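Local coordinates for protein PtLCIB4 H88A mutant (PDB 5B5Z) that probably catalyses the reversible hydration of carbon dioxide as a zinc-dependent member of the beta-carbonic anhydrases, at residues G113-V118 against A137-A142; G122-V127 against I244-P249; L58-V63 against G82-F87. One frame throughout, in Å; residues are numbered along the deposited sequence.

Contact 1 of 3, residues G113-V118 against A137-A142; sequences GSHVGV and ACCGSA. With ZN (zinc ion), chain C.
His115, Cys138 and Cys139 carry this contact, in which the last residues of strand 107-117 meet the loop leading into helix 140-154 at the zinc site of the beta-carbonic anhydrase fold. The metal is bound by His115 NE2 at 2.1 Å, by Cys139 SG at 2.3 Å, by Cys59 from another loop and by a water. His115 reaches it because CG sits between the backbone N and the carbonyl carbon (chi1 76°), which swings the imidazole from the strand over toward the cysteines. The other ring nitrogen, ND1, is hydrogen-bonded to OD1 of Asn247, which sets the rotation of the ring.

Packing is tight beside the ring and along the backbone. Cys138 SG lies 3.5 Å from His115 CE1, approaching the ring obliquely, and Cys139 CB stands 3.4 Å from NE2. One nearly straight hydrogen bond, Gly117 N to Cys138 O (2.9 Å, 175° at the hydrogen), ties the strand to the loop, although the donor stands well above the carbonyl plane. The peptide between Cys138 and Cys139 is cis.

The looser part is bridged by solvent: a water donates to His115 O and accepts from Cys139 N at 3.0 Å, where the two backbones do not bond directly. Gly140 N gives the zinc-bound water a weak bond, and that water donates in turn to Asp61. Cys139 is also the N-cap of the helix, its metal-bound SG accepting from Ala142 N at 3.5 Å (166° at the hydrogen).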
loop_
_atom_site.group_PDB
_atom_site.type_symbol
_atom_site.label_atom_id
_atom_site.label_comp_id
_atom_site.label_asym_id
_atom_site.label_seq_id
_atom_site.Cartn_x
_atom_site.Cartn_y
_atom_site.Cartn_z
ATOM N N GLY A 113 -0.279 6.146 10.810
ATOM C CA GLY A 113 -0.788 7.466 11.092
ATOM C C GLY A 113 -1.760 7.960 10.071
ATOM O O GLY A 113 -1.859 7.459 8.950
ATOM N N SER A 114 -2.474 8.999 10.479
ATOM C CA SER A 114 -3.230 9.797 9.551
ATOM C C SER A 114 -2.284 10.760 8.857
ATOM O O SER A 114 -1.108 10.829 9.177
ATOM C CB SER A 114 -4.304 10.581 10.296
ATOM O OG SER A 114 -3.680 11.449 11.240
ATOM N N HIS A 115 -2.789 11.517 7.904
ATOM C CA HIS A 115 -1.957 12.592 7.356
ATOM C C HIS A 115 -2.804 13.799 6.967
ATOM O O HIS A 115 -4.032 13.718 6.882
ATOM C CB HIS A 115 -1.113 12.107 6.157
ATOM C CG HIS A 115 -1.881 11.936 4.885
ATOM N ND1 HIS A 115 -1.585 12.633 3.731
ATOM C CD2 HIS A 115 -2.925 11.132 4.580
ATOM C CE1 HIS A 115 -2.431 12.275 2.778
ATOM N NE2 HIS A 115 -3.241 11.351 3.258
ATOM N N VAL A 116 -2.132 14.917 6.740
ATOM C CA VAL A 116 -2.818 16.158 6.398
ATOM C C VAL A 116 -1.852 17.066 5.653
ATOM O O VAL A 116 -0.672 17.124 5.996
ATOM C CB VAL A 116 -3.367 16.859 7.660
ATOM C CG1 VAL A 116 -2.245 17.189 8.643
ATOM C CG2 VAL A 116 -4.154 18.097 7.271
ATOM N N GLY A 117 -2.350 17.739 4.623
ATOM C CA GLY A 117 -1.559 18.712 3.892
ATOM C C GLY A 117 -1.619 20.080 4.542
ATOM O O GLY A 117 -2.618 20.444 5.155
ATOM N N VAL A 118 -0.523 20.816 4.442
ATOM C CA VAL A 118 -0.542 22.215 4.856
ATOM C C VAL A 118 0.131 22.998 3.729
ATOM O O VAL A 118 1.171 22.589 3.224
ATOM C CB VAL A 118 0.149 22.431 6.220
ATOM C CG1 VAL A 118 1.618 22.001 6.187
ATOM C CG2 VAL A 118 -0.002 23.903 6.652
ATOM N N ALA A 137 -7.760 18.185 -1.992
ATOM C CA ALA A 137 -7.759 17.818 -0.582
ATOM C C ALA A 137 -6.615 16.882 -0.213
ATOM O O ALA A 137 -6.172 16.061 -1.017
ATOM C CB ALA A 137 -9.084 17.185 -0.215
ATOM N N CYS A 138 -6.157 17.007 1.026
ATOM C CA CYS A 138 -5.122 16.140 1.584
ATOM C C CYS A 138 -5.321 16.117 3.097
ATOM O O CYS A 138 -5.023 17.106 3.760
ATOM C CB CYS A 138 -3.732 16.670 1.218
ATOM S SG CYS A 138 -2.339 15.648 1.716
ATOM N N CYS A 139 -5.826 15.038 3.689
ATOM C CA CYS A 139 -6.149 13.753 3.089
ATOM C C CYS A 139 -7.493 13.727 2.335
ATOM O O CYS A 139 -8.522 13.928 2.937
ATOM C CB CYS A 139 -6.156 12.740 4.236
ATOM S SG CYS A 139 -6.599 11.030 3.739
ATOM N N GLY A 140 -7.482 13.442 1.035
ATOM C CA GLY A 140 -8.709 13.398 0.253
ATOM C C GLY A 140 -9.780 12.467 0.797
ATOM O O GLY A 140 -10.960 12.830 0.909
ATOM N N SER A 141 -9.374 11.249 1.135
ATOM C CA SER A 141 -10.284 10.265 1.684
ATOM C C SER A 141 -10.929 10.731 2.985
ATOM O O SER A 141 -12.141 10.635 3.146
ATOM C CB SER A 141 -9.549 8.931 1.912
ATOM O OG SER A 141 -10.330 8.054 2.713
ATOM N N ALA A 142 -10.117 11.211 3.919
ATOM C CA ALA A 142 -10.648 11.648 5.207
ATOM C C ALA A 142 -11.587 12.852 5.040
ATOM O O ALA A 142 -12.618 12.938 5.707
ATOM C CB ALA A 142 -9.526 11.987 6.162
HETATM ZN ZN ZN C . -4.864 10.412 2.357
HETATM O O HOH W 1 -6.730 15.207 6.589
HETATM O O HOH W 2 -5.040 11.448 0.753
#

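Contact 2 of 3, residues G122-V127 against I244-P249; sequences GKWGTV and IQINTP
The loop that follows strand 107-117 folds back over the end of strand 238-247, with Trp124 and Val127 set against Ile246 and the 247-249 backbone. No hydrogen bond crosses between the two segments; the touching atoms are in van der Waals contact. Trp124 meets Ile246 through the six-membered part of the indole: CZ3 is 3.9 Å from Ile246 CG2, and CH2 is 4.1 Å from Ile246 CD1. Both branches of the isoleucine are therefore used, and they come to the ring at a slant. With CG anti to the carbonyl carbon (chi1 -67°), the indole extends from its loop toward the strand, although the two CA atoms are 9.5 Å apart.

Strands 107-117 and 238-247 are parallel neighbours in the central mixed sheet, and this loop covers the end of the pair. Helix 16-24 adds Val21 and Ala24 to the surroundings of Trp124, and the ring of Phe25 meets the indole with planes about 80° apart.

Further along, Val127 directs its side chain at the strand end. CG2, anti to the backbone N, rests 3.6 Å from Asn247 O and 3.7 Å from Thr248 C, while Pro249 CD is more distant, at 4.3 Å from the same methyl. Asn247 OD1 accepts from the zinc ligand His115, its ND2 is bonded to Asp254 OD2, and Thr248 OG1 is hydrogen-bonded to Ser253 O.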
loop_
_atom_site.group_PDB
_atom_site.type_symbol
_atom_site.label_atom_id
_atom_site.label_comp_id
_atom_site.label_asym_id
_atom_site.label_seq_id
_atom_site.Cartn_x
_atom_site.Cartn_y
_atom_site.Cartn_z
ATOM N N GLY A 122 -0.177 28.287 4.738
ATOM C CA GLY A 122 -0.526 27.813 6.071
ATOM C C GLY A 122 -1.947 27.294 6.226
ATOM O O GLY A 122 -2.475 27.215 7.343
ATOM N N LYS A 123 -2.579 26.940 5.113
ATOM C CA LYS A 123 -3.947 26.424 5.140
ATOM C C LYS A 123 -3.917 24.896 5.279
ATOM O O LYS A 123 -3.193 24.220 4.539
ATOM C CB LYS A 123 -4.697 26.837 3.866
ATOM C CG LYS A 123 -6.090 26.247 3.711
ATOM C CD LYS A 123 -6.782 26.765 2.445
ATOM C CE LYS A 123 -8.281 26.455 2.439
ATOM N NZ LYS A 123 -9.103 27.571 3.001
ATOM N N TRP A 124 -4.684 24.363 6.226
ATOM C CA TRP A 124 -4.711 22.913 6.472
ATOM C C TRP A 124 -5.663 22.184 5.530
ATOM O O TRP A 124 -6.663 22.741 5.085
ATOM C CB TRP A 124 -5.111 22.624 7.924
ATOM C CG TRP A 124 -4.093 23.074 8.910
ATOM C CD1 TRP A 124 -4.104 24.234 9.642
ATOM C CD2 TRP A 124 -2.887 22.385 9.266
ATOM N NE1 TRP A 124 -2.980 24.301 10.434
ATOM C CE2 TRP A 124 -2.215 23.179 10.220
ATOM C CE3 TRP A 124 -2.310 21.166 8.871
ATOM C CZ2 TRP A 124 -1.001 22.796 10.789
ATOM C CZ3 TRP A 124 -1.116 20.788 9.435
ATOM C CH2 TRP A 124 -0.468 21.602 10.388
ATOM N N GLY A 125 -5.352 20.925 5.229
ATOM C CA GLY A 125 -6.254 20.100 4.447
ATOM C C GLY A 125 -5.984 20.128 2.961
ATOM O O GLY A 125 -6.773 19.601 2.182
ATOM N N THR A 126 -4.874 20.752 2.574
ATOM C CA THR A 126 -4.499 20.859 1.173
ATOM C C THR A 126 -2.994 21.070 1.046
ATOM O O THR A 126 -2.346 21.604 1.949
ATOM C CB THR A 126 -5.260 22.009 0.462
ATOM O OG1 THR A 126 -4.980 21.975 -0.945
ATOM C CG2 THR A 126 -4.877 23.381 1.033
ATOM N N VAL A 127 -2.433 20.631 -0.073
ATOM C CA VAL A 127 -1.019 20.863 -0.335
ATOM C C VAL A 127 -0.779 20.784 -1.840
ATOM O O VAL A 127 -1.475 20.065 -2.556
ATOM C CB VAL A 127 -0.115 19.865 0.436
ATOM C CG1 VAL A 127 -0.273 18.443 -0.109
ATOM C CG2 VAL A 127 1.339 20.326 0.407
ATOM N N ILE A 244 0.563 11.601 13.417
ATOM C CA ILE A 244 0.010 12.398 12.331
ATOM C C ILE A 244 1.115 12.879 11.411
ATOM O O ILE A 244 2.029 13.582 11.830
ATOM C CB ILE A 244 -0.773 13.630 12.867
ATOM C CG1 ILE A 244 -1.880 13.153 13.817
ATOM C CG2 ILE A 244 -1.309 14.453 11.688
ATOM C CD1 ILE A 244 -2.521 14.255 14.595
ATOM N N GLN A 245 1.030 12.458 10.153
ATOM C CA GLN A 245 1.959 12.831 9.121
ATOM C C GLN A 245 1.541 14.180 8.529
ATOM O O GLN A 245 0.388 14.357 8.125
ATOM C CB GLN A 245 1.977 11.703 8.078
ATOM C CG GLN A 245 2.811 11.903 6.872
ATOM C CD GLN A 245 2.826 10.645 6.021
ATOM O OE1 GLN A 245 1.912 9.793 6.105
ATOM N NE2 GLN A 245 3.855 10.513 5.203
ATOM N N ILE A 246 2.461 15.136 8.489
ATOM C CA ILE A 246 2.138 16.457 7.957
ATOM C C ILE A 246 2.879 16.689 6.645
ATOM O O ILE A 246 4.103 16.745 6.610
ATOM C CB ILE A 246 2.465 17.564 8.977
ATOM C CG1 ILE A 246 1.631 17.347 10.243
ATOM C CG2 ILE A 246 2.204 18.944 8.377
ATOM C CD1 ILE A 246 1.926 18.365 11.357
ATOM N N ASN A 247 2.121 16.769 5.560
ATOM C CA ASN A 247 2.698 16.898 4.231
ATOM C C ASN A 247 2.789 18.363 3.823
ATOM O O ASN A 247 1.777 19.054 3.708
ATOM C CB ASN A 247 1.872 16.102 3.224
ATOM C CG ASN A 247 1.742 14.649 3.619
ATOM O OD1 ASN A 247 0.641 14.131 3.779
ATOM N ND2 ASN A 247 2.863 14.007 3.830
ATOM N N THR A 248 4.013 18.818 3.587
ATOM C CA THR A 248 4.288 20.229 3.345
ATOM C C THR A 248 4.704 20.463 1.891
ATOM O O THR A 248 4.969 19.505 1.170
ATOM C CB THR A 248 5.401 20.703 4.278
ATOM O OG1 THR A 248 6.568 19.922 4.017
ATOM C CG2 THR A 248 4.980 20.537 5.751
ATOM N N PRO A 249 4.762 21.735 1.447
ATOM C CA PRO A 249 5.250 22.003 0.087
ATOM C C PRO A 249 6.637 21.401 -0.195
ATOM O O PRO A 249 7.391 21.093 0.731
ATOM C CB PRO A 249 5.288 23.533 0.032
ATOM C CG PRO A 249 4.194 23.954 0.962
ATOM C CD PRO A 249 4.274 22.964 2.104
#

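Contact 3 of 3, residues L58-V63 against G82-F87; sequences LCSDEV and GGLAGF. With ZN (zinc ion), chain C.
Leu58, Cys59 and Ser60, in the loop after strand 52-57 at the zinc site, bury the most surface here, packing on the glycine-rich turn 82-86 that follows its parallel neighbour, strand 79-80. Leu58 does so with its backbone: its carbonyl carbon lies 3.4 Å from Gly86 CA, while its CB points away from the turn. Cys59 touches the turn at two points. Its CA approaches Gly83 O at 3.4 Å in a CA-H...O contact, and its SG, anti to the backbone N (chi1 -174°), runs to the zinc at 2.3 Å and passes 3.3 Å from Ala85 N. Ser60 N makes a weak, bent bond to Gly83 O (3.4 Å, 134°), an oxygen already engaged by Gly86 N. Ser60 OG sits 3.5 Å from Leu84 CD2, and Thr80 of the second subunit packs on Ser60.

Asp61 forms an Asx turn, its OD1 accepting from Val63 N. Its OD2 takes a bond from the zinc-bound water at 2.6 Å and also pairs with Arg129 in a salt bridge. Asp61 N points almost straight at Cys59 SG (173°), an N-H...S bond expected to offset part of the negative charge on the zinc-bound sulfur.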
loop_
_atom_site.group_PDB
_atom_site.type_symbol
_atom_site.label_atom_id
_atom_site.label_comp_id
_atom_site.label_asym_id
_atom_site.label_seq_id
_atom_site.Cartn_x
_atom_site.Cartn_y
_atom_site.Cartn_z
ATOM N N LEU A 58 -0.128 3.642 6.346
ATOM C CA LEU A 58 -0.226 5.043 5.946
ATOM C C LEU A 58 -1.162 5.154 4.750
ATOM O O LEU A 58 -1.459 4.145 4.094
ATOM C CB LEU A 58 1.160 5.599 5.598
ATOM C CG LEU A 58 2.203 5.518 6.726
ATOM C CD1 LEU A 58 3.638 5.814 6.216
ATOM C CD2 LEU A 58 1.832 6.458 7.876
ATOM N N CYS A 59 -1.627 6.366 4.449
ATOM C CA CYS A 59 -2.583 6.532 3.349
ATOM C C CYS A 59 -1.951 6.154 2.007
ATOM O O CYS A 59 -0.738 6.328 1.781
ATOM C CB CYS A 59 -3.116 7.983 3.287
ATOM S SG CYS A 59 -4.434 8.208 2.055
ATOM N N SER A 60 -2.789 5.642 1.121
ATOM C CA SER A 60 -2.373 5.252 -0.218
ATOM C C SER A 60 -1.907 6.442 -1.064
ATOM O O SER A 60 -1.229 6.259 -2.064
ATOM C CB SER A 60 -3.533 4.523 -0.877
ATOM O OG SER A 60 -4.737 5.202 -0.612
ATOM N N ASP A 61 -2.297 7.658 -0.670
ATOM C CA ASP A 61 -1.849 8.901 -1.323
ATOM C C ASP A 61 -0.321 8.940 -1.571
ATOM O O ASP A 61 0.461 8.598 -0.683
ATOM C CB ASP A 61 -2.290 10.072 -0.433
ATOM C CG ASP A 61 -2.240 11.422 -1.130
ATOM O OD1 ASP A 61 -1.375 11.641 -2.015
ATOM O OD2 ASP A 61 -3.051 12.298 -0.718
ATOM N N GLU A 62 0.097 9.350 -2.772
ATOM C CA GLU A 62 1.527 9.422 -3.105
ATOM C C GLU A 62 2.313 10.321 -2.150
ATOM O O GLU A 62 3.502 10.117 -1.948
ATOM C CB GLU A 62 1.740 9.920 -4.546
ATOM C CG GLU A 62 1.154 11.300 -4.851
ATOM C CD GLU A 62 2.080 12.463 -4.506
ATOM O OE1 GLU A 62 1.616 13.628 -4.555
ATOM O OE2 GLU A 62 3.266 12.228 -4.192
ATOM N N VAL A 63 1.660 11.310 -1.548
ATOM C CA VAL A 63 2.391 12.239 -0.685
ATOM C C VAL A 63 2.903 11.602 0.607
ATOM O O VAL A 63 3.718 12.200 1.311
ATOM C CB VAL A 63 1.543 13.491 -0.309
ATOM C CG1 VAL A 63 1.158 14.251 -1.556
ATOM C CG2 VAL A 63 0.315 13.106 0.511
ATOM N N GLY A 82 -1.664 -0.455 5.064
ATOM C CA GLY A 82 -2.567 0.694 4.985
ATOM C C GLY A 82 -3.565 0.633 3.836
ATOM O O GLY A 82 -3.868 -0.428 3.279
ATOM N N GLY A 83 -4.095 1.797 3.491
ATOM C CA GLY A 83 -5.163 1.906 2.511
ATOM C C GLY A 83 -5.664 3.323 2.645
ATOM O O GLY A 83 -4.959 4.146 3.189
ATOM N N LEU A 84 -6.889 3.598 2.210
ATOM C CA LEU A 84 -7.407 4.964 2.270
ATOM C C LEU A 84 -7.356 5.543 3.689
ATOM O O LEU A 84 -7.735 4.890 4.653
ATOM C CB LEU A 84 -8.840 4.994 1.731
ATOM C CG LEU A 84 -8.955 4.665 0.239
ATOM C CD1 LEU A 84 -10.410 4.646 -0.154
ATOM C CD2 LEU A 84 -8.163 5.674 -0.594
ATOM N N ALA A 85 -6.866 6.776 3.789
ATOM C CA ALA A 85 -6.728 7.527 5.046
ATOM C C ALA A 85 -5.718 6.936 6.031
ATOM O O ALA A 85 -5.533 7.477 7.115
ATOM C CB ALA A 85 -8.078 7.681 5.715
ATOM N N GLY A 86 -5.057 5.840 5.652
ATOM C CA GLY A 86 -4.046 5.215 6.496
ATOM C C GLY A 86 -4.533 4.145 7.467
ATOM O O GLY A 86 -3.749 3.626 8.260
ATOM N N PHE A 87 -5.819 3.804 7.418
ATOM C CA PHE A 87 -6.324 2.694 8.234
ATOM C C PHE A 87 -5.689 1.367 7.848
ATOM O O PHE A 87 -5.404 1.150 6.684
ATOM C CB PHE A 87 -7.841 2.597 8.116
ATOM C CG PHE A 87 -8.557 3.697 8.839
ATOM C CD1 PHE A 87 -8.851 3.577 10.189
ATOM C CD2 PHE A 87 -8.908 4.857 8.179
ATOM C CE1 PHE A 87 -9.505 4.606 10.860
ATOM C CE2 PHE A 87 -9.558 5.886 8.843
ATOM C CZ PHE A 87 -9.858 5.754 10.188
HETATM ZN ZN ZN C . -4.864 10.412 2.357
HETATM O O HOH W 3 0.691 1.362 4.527
HETATM O O HOH W 2 -5.040 11.448 0.753
#

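How the contacts relate
All three contacts are buried, but their chemistry differs with whether they hold the metal. Contacts 1 and 3 hold the zinc between them and share its bound water; contact 1 is polar and metal-centred, whereas contact 3 is mainly backbone packing with one weak hydrogen bond. Contact 2, about 15 Å from contact 3 between centres, is apolar. Contacts 1 and 2 use neighbouring strands, 107-117 and 238-247, and are joined directly by Gly117 O and Gly125 N, 2.8 Å apart. Asn247, through its bond to the ligand His115, brings contact 2 into the second shell, its ND2 also packing 3.2 Å from Val63 O of contact 3. The second subunit reaches contact 3, whereas no other chain touches contacts 1 and 2.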